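Local coordinates for plasmin and fibronectin-binding protein A (Streptococcus pneumoniae, PDB 4MR0) that acts as a surface adhesin and invasin, binding human fibronectin, plasmin, plasminogen and serum albumin, here represented by its parallel beta-helix region, at residues A138-A143 against F165-T170; S283-Q288 against S334-S339; P361-I366 against F384-I389. All coordinates share one frame; numbering follows the deposited sequence.

Contact 1. Residues A138-A143 against F165-T170; sequences AIDAAA and FLKSHT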
loop_
_atom_site.group_PDB
_atom_site.type_symbol
_atom_site.label_atom_id
_atom_site.label_comp_id
_atom_site.label_asym_id
_atom_site.label_seq_id
_atom_site.Cartn_x
_atom_site.Cartn_y
_atom_site.Cartn_z
ATOM N N ALA A 138 11.886 12.189 26.810
ATOM C CA ALA A 138 11.504 10.887 27.331
ATOM C C ALA A 138 12.182 9.813 26.491
ATOM O O ALA A 138 12.791 8.884 27.020
ATOM C CB ALA A 138 9.992 10.719 27.274
ATOM N N ILE A 139 12.072 9.952 25.172
ATOM C CA ILE A 139 12.674 8.999 24.253
ATOM C C ILE A 139 14.188 8.956 24.428
ATOM O O ILE A 139 14.779 7.880 24.500
ATOM C CB ILE A 139 12.334 9.362 22.786
ATOM C CG1 ILE A 139 10.834 9.157 22.536
ATOM C CG2 ILE A 139 13.144 8.507 21.832
ATOM C CD1 ILE A 139 10.370 9.639 21.183
ATOM N N ASP A 140 14.811 10.128 24.496
ATOM C CA ASP A 140 16.261 10.204 24.660
ATOM C C ASP A 140 16.739 9.490 25.918
ATOM O O ASP A 140 17.756 8.800 25.896
ATOM C CB ASP A 140 16.717 11.666 24.686
ATOM C CG ASP A 140 16.595 12.335 23.331
ATOM O OD1 ASP A 140 16.286 11.629 22.348
ATOM O OD2 ASP A 140 16.814 13.565 23.247
ATOM N N ALA A 141 16.007 9.651 27.015
ATOM C CA ALA A 141 16.376 8.996 28.266
ATOM C C ALA A 141 16.204 7.487 28.133
ATOM O O ALA A 141 17.034 6.709 28.610
ATOM C CB ALA A 141 15.514 9.520 29.407
ATOM N N ALA A 142 15.121 7.074 27.477
ATOM C CA ALA A 142 14.843 5.658 27.288
ATOM C C ALA A 142 15.938 5.008 26.445
ATOM O O ALA A 142 16.354 3.879 26.713
ATOM C CB ALA A 142 13.488 5.479 26.617
ATOM N N ALA A 143 16.395 5.735 25.429
ATOM C CA ALA A 143 17.440 5.254 24.531
ATOM C C ALA A 143 18.737 4.984 25.286
ATOM O O ALA A 143 19.555 4.165 24.860
ATOM C CB ALA A 143 17.684 6.269 23.421
ATOM N N PHE A 165 11.924 12.268 17.007
ATOM C CA PHE A 165 12.838 11.268 16.483
ATOM C C PHE A 165 12.929 10.020 17.341
ATOM O O PHE A 165 13.330 10.078 18.506
ATOM C CB PHE A 165 14.219 11.898 16.307
ATOM C CG PHE A 165 14.192 13.136 15.464
ATOM C CD1 PHE A 165 13.978 13.051 14.093
ATOM C CD2 PHE A 165 14.313 14.397 16.050
ATOM C CE1 PHE A 165 13.871 14.201 13.316
ATOM C CE2 PHE A 165 14.208 15.556 15.280
ATOM C CZ PHE A 165 13.989 15.456 13.909
ATOM N N LEU A 166 12.537 8.892 16.760
ATOM C CA LEU A 166 12.586 7.620 17.456
ATOM C C LEU A 166 14.053 7.225 17.526
ATOM O O LEU A 166 14.842 7.607 16.659
ATOM C CB LEU A 166 11.788 6.569 16.684
ATOM C CG LEU A 166 10.310 6.935 16.482
ATOM C CD1 LEU A 166 9.638 5.887 15.608
ATOM C CD2 LEU A 166 9.610 7.046 17.837
ATOM N N LYS A 167 14.426 6.482 18.562
ATOM C CA LYS A 167 15.815 6.067 18.714
ATOM C C LYS A 167 15.854 4.566 18.905
ATOM O O LYS A 167 14.841 3.946 19.236
ATOM C CB LYS A 167 16.452 6.751 19.926
ATOM C CG LYS A 167 16.395 8.277 19.920
ATOM C CD LYS A 167 17.312 8.881 18.872
ATOM C CE LYS A 167 17.337 10.403 18.965
ATOM N NZ LYS A 167 17.908 10.877 20.260
ATOM N N SER A 168 17.027 3.982 18.689
ATOM C CA SER A 168 17.201 2.548 18.851
ATOM C C SER A 168 16.891 2.089 20.271
ATOM O O SER A 168 17.191 2.787 21.246
ATOM C CB SER A 168 18.634 2.138 18.502
ATOM O OG SER A 168 18.862 2.210 17.106
ATOM N N HIS A 169 16.291 0.908 20.364
ATOM C CA HIS A 169 15.940 0.285 21.632
ATOM C C HIS A 169 14.946 1.069 22.490
ATOM O O HIS A 169 15.026 1.051 23.720
ATOM C CB HIS A 169 17.219 -0.012 22.423
ATOM C CG HIS A 169 18.212 -0.836 21.661
ATOM N ND1 HIS A 169 17.949 -2.125 21.251
ATOM C CD2 HIS A 169 19.443 -0.534 21.182
ATOM C CE1 HIS A 169 18.973 -2.582 20.552
ATOM N NE2 HIS A 169 19.892 -1.635 20.493
ATOM N N THR A 170 14.013 1.764 21.842
ATOM C CA THR A 170 12.992 2.502 22.576
ATOM C C THR A 170 11.651 1.865 22.233
ATOM O O THR A 170 11.440 1.417 21.103
ATOM C CB THR A 170 12.968 4.006 22.211
ATOM O OG1 THR A 170 12.694 4.167 20.815
ATOM C CG2 THR A 170 14.302 4.656 22.546
HETATM O O HOH W 1 16.907 1.545 25.479
HETATM O O HOH W 2 19.569 3.137 21.980
#
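K167 and D140 form the one direct polar link between helix 132-143 and the segment 165-170. NZ of K167 lies 2.7 Å from OD1 of D140 in a salt bridge, and it meets the oxygen from above, 49° out of the carboxylate plane. The lysine chain bends at chi2 (-71°) and again at chi4 (64°), carrying the ammonium group to an aspartate whose CB points away.

Apolar contacts lie beside this bridge. The I139 side chain crosses that of K167 at about a right angle, its CG2 3.8 Å from CG of K167, while CD1 of I139 faces CD2 of L166 more loosely. A143 CB touches two residues of 165-170, 3.7 Å from CB of K167 and 3.8 Å from CG2 of T170.

Backbone oxygens meet through water. Water 1 donates to O of A142 and O of H169, and water 2 to O of A143 and O of S168. The type II turn from K167 to T170 is braced by OG1 of T170, which donates to O of K167 at 2.7 Å.

A helix packed at the N-terminal end of the coils is consistent with the pectate lyase-like family, whose beta-helices are commonly capped there by a helix. The carbonyls of A142 and A143 reach 165-170 through water, with no direct backbone bond between the segments, and a salt bridge flanked by aliphatic contacts fastens the helix.

Contact 2. Residues S283-Q288 against S334-S339; sequences SRFLGQ and SYFGKS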
loop_
_atom_site.group_PDB
_atom_site.type_symbol
_atom_site.label_atom_id
_atom_site.label_comp_id
_atom_site.label_asym_id
_atom_site.label_seq_id
_atom_site.Cartn_x
_atom_site.Cartn_y
_atom_site.Cartn_z
ATOM N N SER A 283 -3.815 -2.298 13.111
ATOM C CA SER A 283 -4.009 -0.859 13.099
ATOM C C SER A 283 -5.130 -0.458 12.157
ATOM O O SER A 283 -5.625 -1.274 11.374
ATOM C CB SER A 283 -2.713 -0.161 12.678
ATOM O OG SER A 283 -1.691 -0.397 13.630
ATOM N N ARG A 284 -5.509 0.814 12.237
ATOM C CA ARG A 284 -6.575 1.371 11.422
ATOM C C ARG A 284 -6.098 2.649 10.743
ATOM O O ARG A 284 -5.561 3.548 11.395
ATOM C CB ARG A 284 -7.790 1.682 12.305
ATOM C CG ARG A 284 -8.402 0.444 12.961
ATOM C CD ARG A 284 -8.965 0.781 14.338
ATOM N NE ARG A 284 -7.905 1.087 15.300
ATOM C CZ ARG A 284 -7.057 0.187 15.800
ATOM N NH1 ARG A 284 -7.136 -1.090 15.438
ATOM N NH2 ARG A 284 -6.126 0.567 16.666
ATOM N N PHE A 285 -6.296 2.718 9.434
ATOM C CA PHE A 285 -5.897 3.880 8.652
ATOM C C PHE A 285 -7.177 4.522 8.152
ATOM O O PHE A 285 -7.769 4.088 7.162
ATOM C CB PHE A 285 -4.983 3.442 7.506
ATOM C CG PHE A 285 -3.691 2.845 7.980
ATOM C CD1 PHE A 285 -3.653 1.544 8.485
ATOM C CD2 PHE A 285 -2.535 3.610 8.016
ATOM C CE1 PHE A 285 -2.475 1.017 9.015
ATOM C CE2 PHE A 285 -1.350 3.095 8.542
ATOM C CZ PHE A 285 -1.323 1.799 9.049
ATOM N N LEU A 286 -7.589 5.568 8.858
ATOM C CA LEU A 286 -8.831 6.255 8.563
ATOM C C LEU A 286 -8.748 7.643 7.939
ATOM O O LEU A 286 -8.384 8.617 8.605
ATOM C CB LEU A 286 -9.655 6.344 9.851
ATOM C CG LEU A 286 -9.754 5.059 10.682
ATOM C CD1 LEU A 286 -10.554 5.337 11.947
ATOM C CD2 LEU A 286 -10.410 3.949 9.854
ATOM N N GLY A 287 -9.098 7.721 6.659
ATOM C CA GLY A 287 -9.138 8.996 5.969
ATOM C C GLY A 287 -7.885 9.627 5.404
ATOM O O GLY A 287 -6.822 9.670 6.035
ATOM N N GLN A 288 -8.036 10.123 4.183
ATOM C CA GLN A 288 -6.972 10.811 3.477
ATOM C C GLN A 288 -7.628 12.004 2.795
ATOM O O GLN A 288 -8.542 11.844 1.977
ATOM C CB GLN A 288 -6.328 9.898 2.443
ATOM C CG GLN A 288 -5.234 10.571 1.644
ATOM C CD GLN A 288 -4.449 9.588 0.808
ATOM O OE1 GLN A 288 -5.019 8.832 0.016
ATOM N NE2 GLN A 288 -3.130 9.590 0.979
ATOM N N SER A 334 -4.971 -5.298 9.622
ATOM C CA SER A 334 -5.295 -3.890 9.737
ATOM C C SER A 334 -6.447 -3.465 8.852
ATOM O O SER A 334 -6.769 -4.120 7.864
ATOM C CB SER A 334 -4.049 -3.051 9.440
ATOM O OG SER A 334 -3.035 -3.338 10.388
ATOM N N TYR A 335 -7.068 -2.352 9.220
ATOM C CA TYR A 335 -8.206 -1.830 8.486
ATOM C C TYR A 335 -7.881 -0.516 7.783
ATOM O O TYR A 335 -7.208 0.353 8.339
ATOM C CB TYR A 335 -9.386 -1.657 9.454
ATOM C CG TYR A 335 -10.587 -0.964 8.865
ATOM C CD1 TYR A 335 -10.618 0.424 8.735
ATOM C CD2 TYR A 335 -11.693 -1.695 8.427
ATOM C CE1 TYR A 335 -11.716 1.069 8.184
ATOM C CE2 TYR A 335 -12.801 -1.059 7.872
ATOM C CZ TYR A 335 -12.804 0.324 7.753
ATOM O OH TYR A 335 -13.879 0.966 7.187
ATOM N N PHE A 336 -8.365 -0.383 6.552
ATOM C CA PHE A 336 -8.135 0.815 5.762
ATOM C C PHE A 336 -9.459 1.349 5.233
ATOM O O PHE A 336 -10.201 0.630 4.558
ATOM C CB PHE A 336 -7.192 0.501 4.598
ATOM C CG PHE A 336 -5.871 -0.069 5.031
ATOM C CD1 PHE A 336 -5.781 -1.383 5.499
ATOM C CD2 PHE A 336 -4.716 0.710 4.991
ATOM C CE1 PHE A 336 -4.559 -1.907 5.918
ATOM C CE2 PHE A 336 -3.486 0.192 5.411
ATOM C CZ PHE A 336 -3.409 -1.117 5.875
ATOM N N GLY A 337 -9.750 2.611 5.543
ATOM C CA GLY A 337 -10.994 3.212 5.095
ATOM C C GLY A 337 -10.997 4.725 5.205
ATOM O O GLY A 337 -9.972 5.385 5.009
ATOM N N LYS A 338 -12.156 5.287 5.523
ATOM C CA LYS A 338 -12.272 6.733 5.658
ATOM C C LYS A 338 -12.522 7.106 7.113
ATOM O O LYS A 338 -12.683 6.234 7.966
ATOM C CB LYS A 338 -13.422 7.247 4.788
ATOM C CG LYS A 338 -14.814 6.863 5.294
ATOM C CD LYS A 338 -15.896 7.500 4.436
ATOM C CE LYS A 338 -17.283 7.340 5.059
ATOM N NZ LYS A 338 -17.723 5.923 5.129
ATOM N N SER A 339 -12.540 8.407 7.393
ATOM C CA SER A 339 -12.804 8.902 8.738
ATOM C C SER A 339 -14.019 9.809 8.615
ATOM O O SER A 339 -14.574 9.962 7.527
ATOM C CB SER A 339 -11.631 9.731 9.256
ATOM O OG SER A 339 -11.587 10.987 8.592
#
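F285 and F336 share nearly the same first torsion (chi1 -64° and -57°), each CG anti to its carbonyl carbon, and their second torsions match as well. The two side chains therefore run side by side in the same direction, with ring planes 5° apart and centroids separated by 4.7 Å. The rings are slid so far that they barely overlap: CD1 of F285 lies over one face of the F336 ring, 3.4 Å from CE2 of F336. On the other face of the sheet Y335 takes a different rotamer, CG anti to the backbone N, and CD2 of L286 meets the edge of its ring, 3.6 Å from CE1.

Backbone hydrogen bonds of parallel-strand type set this register. F285 is held by both its N and its O, on the one side facing strand 335-337: N donates to O of Y335 at 2.8 Å and O accepts from N of G337 at 3.0 Å. Ahead of the strands, OG of S334 accepts from N of S283 at 3.0 Å.

Such in-register stacking of like residues on successive coils is characteristic of parallel beta-helices. The aromatic pair adds apolar contact in the interior, against I305, while backbone bonds fix the register and D372 satisfies OH of Y335.

Contact 3. Residues P361-I366 against F384-I389; sequences PSNIKI and FTDVLI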
loop_
_atom_site.group_PDB
_atom_site.type_symbol
_atom_site.label_atom_id
_atom_site.label_comp_id
_atom_site.label_asym_id
_atom_site.label_seq_id
_atom_site.Cartn_x
_atom_site.Cartn_y
_atom_site.Cartn_z
ATOM N N PRO A 361 12.219 -4.013 -3.030
ATOM C CA PRO A 361 11.869 -4.461 -1.677
ATOM C C PRO A 361 11.450 -5.936 -1.829
ATOM O O PRO A 361 10.750 -6.281 -2.787
ATOM C CB PRO A 361 10.693 -3.561 -1.314
ATOM C CG PRO A 361 11.100 -2.244 -1.949
ATOM C CD PRO A 361 11.646 -2.683 -3.316
ATOM N N SER A 362 11.866 -6.798 -0.905
ATOM C CA SER A 362 11.540 -8.220 -1.019
ATOM C C SER A 362 10.966 -8.848 0.251
ATOM O O SER A 362 11.190 -8.353 1.357
ATOM C CB SER A 362 12.784 -9.004 -1.471
ATOM O OG SER A 362 13.816 -8.946 -0.498
ATOM N N ASN A 363 10.241 -9.951 0.068
ATOM C CA ASN A 363 9.575 -10.685 1.148
ATOM C C ASN A 363 8.611 -9.742 1.853
ATOM O O ASN A 363 8.730 -9.452 3.052
ATOM C CB ASN A 363 10.583 -11.276 2.142
ATOM C CG ASN A 363 9.925 -12.239 3.132
ATOM O OD1 ASN A 363 8.817 -12.726 2.896
ATOM N ND2 ASN A 363 10.609 -12.525 4.235
ATOM N N ILE A 364 7.656 -9.266 1.063
ATOM C CA ILE A 364 6.628 -8.338 1.497
ATOM C C ILE A 364 5.350 -9.146 1.669
ATOM O O ILE A 364 4.845 -9.732 0.710
ATOM C CB ILE A 364 6.392 -7.254 0.424
ATOM C CG1 ILE A 364 7.733 -6.626 0.017
ATOM C CG2 ILE A 364 5.430 -6.196 0.943
ATOM C CD1 ILE A 364 8.449 -5.912 1.159
ATOM N N LYS A 365 4.832 -9.175 2.890
ATOM C CA LYS A 365 3.619 -9.927 3.172
ATOM C C LYS A 365 2.491 -8.996 3.574
ATOM O O LYS A 365 2.642 -8.180 4.476
ATOM C CB LYS A 365 3.878 -10.937 4.289
ATOM C CG LYS A 365 4.929 -11.967 3.941
ATOM C CD LYS A 365 5.201 -12.908 5.117
ATOM C CE LYS A 365 6.178 -14.000 4.711
ATOM N NZ LYS A 365 6.663 -14.767 5.888
ATOM N N ILE A 366 1.360 -9.127 2.895
ATOM C CA ILE A 366 0.191 -8.298 3.167
ATOM C C ILE A 366 -0.872 -9.316 3.519
ATOM O O ILE A 366 -1.437 -9.963 2.638
ATOM C CB ILE A 366 -0.179 -7.489 1.911
ATOM C CG1 ILE A 366 0.978 -6.529 1.594
ATOM C CG2 ILE A 366 -1.486 -6.747 2.122
ATOM C CD1 ILE A 366 0.849 -5.787 0.284
ATOM N N PHE A 384 8.764 -4.961 -6.798
ATOM C CA PHE A 384 8.796 -5.792 -5.586
ATOM C C PHE A 384 9.198 -7.206 -6.009
ATOM O O PHE A 384 8.937 -7.616 -7.136
ATOM C CB PHE A 384 7.416 -5.892 -4.916
ATOM C CG PHE A 384 7.051 -4.719 -4.041
ATOM C CD1 PHE A 384 7.884 -3.606 -3.934
ATOM C CD2 PHE A 384 5.843 -4.723 -3.345
ATOM C CE1 PHE A 384 7.514 -2.511 -3.146
ATOM C CE2 PHE A 384 5.463 -3.635 -2.554
ATOM C CZ PHE A 384 6.304 -2.524 -2.458
ATOM N N THR A 385 9.816 -7.948 -5.100
ATOM C CA THR A 385 10.206 -9.324 -5.383
ATOM C C THR A 385 9.805 -10.183 -4.188
ATOM O O THR A 385 10.088 -9.832 -3.041
ATOM C CB THR A 385 11.719 -9.444 -5.626
ATOM O OG1 THR A 385 12.108 -8.532 -6.666
ATOM C CG2 THR A 385 12.077 -10.869 -6.057
ATOM N N ASP A 386 9.131 -11.296 -4.460
ATOM C CA ASP A 386 8.664 -12.201 -3.411
ATOM C C ASP A 386 7.637 -11.483 -2.540
ATOM O O ASP A 386 7.929 -11.026 -1.433
ATOM C CB ASP A 386 9.837 -12.704 -2.558
ATOM C CG ASP A 386 9.396 -13.677 -1.469
ATOM O OD1 ASP A 386 8.257 -14.199 -1.549
ATOM O OD2 ASP A 386 10.194 -13.930 -0.536
ATOM N N VAL A 387 6.426 -11.386 -3.073
ATOM C CA VAL A 387 5.324 -10.727 -2.396
ATOM C C VAL A 387 4.214 -11.725 -2.136
ATOM O O VAL A 387 3.959 -12.613 -2.957
ATOM C CB VAL A 387 4.743 -9.601 -3.271
ATOM C CG1 VAL A 387 3.616 -8.900 -2.537
ATOM C CG2 VAL A 387 5.842 -8.620 -3.648
ATOM N N LEU A 388 3.559 -11.583 -0.990
ATOM C CA LEU A 388 2.451 -12.456 -0.644
ATOM C C LEU A 388 1.281 -11.598 -0.185
ATOM O O LEU A 388 1.358 -10.917 0.841
ATOM C CB LEU A 388 2.847 -13.441 0.465
ATOM C CG LEU A 388 1.706 -14.347 0.963
ATOM C CD1 LEU A 388 1.156 -15.170 -0.206
ATOM C CD2 LEU A 388 2.207 -15.263 2.081
ATOM N N ILE A 389 0.214 -11.612 -0.974
ATOM C CA ILE A 389 -1.008 -10.870 -0.677
ATOM C C ILE A 389 -2.019 -11.977 -0.415
ATOM O O ILE A 389 -2.567 -12.567 -1.353
ATOM C CB ILE A 389 -1.435 -10.032 -1.888
ATOM C CG1 ILE A 389 -0.308 -9.056 -2.244
ATOM C CG2 ILE A 389 -2.721 -9.283 -1.570
ATOM C CD1 ILE A 389 -0.341 -8.561 -3.678
#
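N363 and D386 stand side by side at equivalent corners of successive coils, pointing the same way, with amide and carboxylate planes only 5° apart. Both have CG anti to the backbone N (chi1 -170° and -179°), OD2 of D386 lying 3.8 Å from CB of N363. The nearest atom of the N363 side chain is about 3 Å from a bound calcium ion, and ND2 of N363 donates to OD1 of N328 of the preceding coil.

On the buried side, the F384 ring is approached obliquely by P361, whose CG is 3.8 Å from CE1 of F384. CG1 of I364 also approaches this ring, 4.3 Å from CD2 of F384. Further along, V387 lies beside I364, and CD1 of I366 is 4.3 Å from CG1 of I389.

The backbones remain in parallel register through both corners: N of T385 donates to O of P361 at 3.0 Å, N of I364 to O of D386 at 3.1 Å, and N of I366 to O of L388 at 2.7 Å.

The pair continues to strand 329-337 through K365 and to strand 431-440 beside L388 and I389, while strand 377-381 lies across the interior, V379 meeting I366 and I389, F381 meeting V387 and I389.

How the contacts relate
The three contacts follow one another along the chain and sample different levels of one beta-helix. Contact 1 joins the N-terminal helix to the early coils, with its centre 27 Å from that of contact 2 and 30 Å from that of contact 3. Contacts 2 and 3 are closer, about 7 Å between nearest atoms and 22 Å between centres, and are connected because strands 329-337 and 364-372 are neighbours in the sheet. Both are parallel pairings of successive coils, whereas contact 1 is helix against loop. One manganese ion lies about 7 Å from the side chain of F165 and another about 8 Å from G287, while contact 3 lies beside the calcium ion.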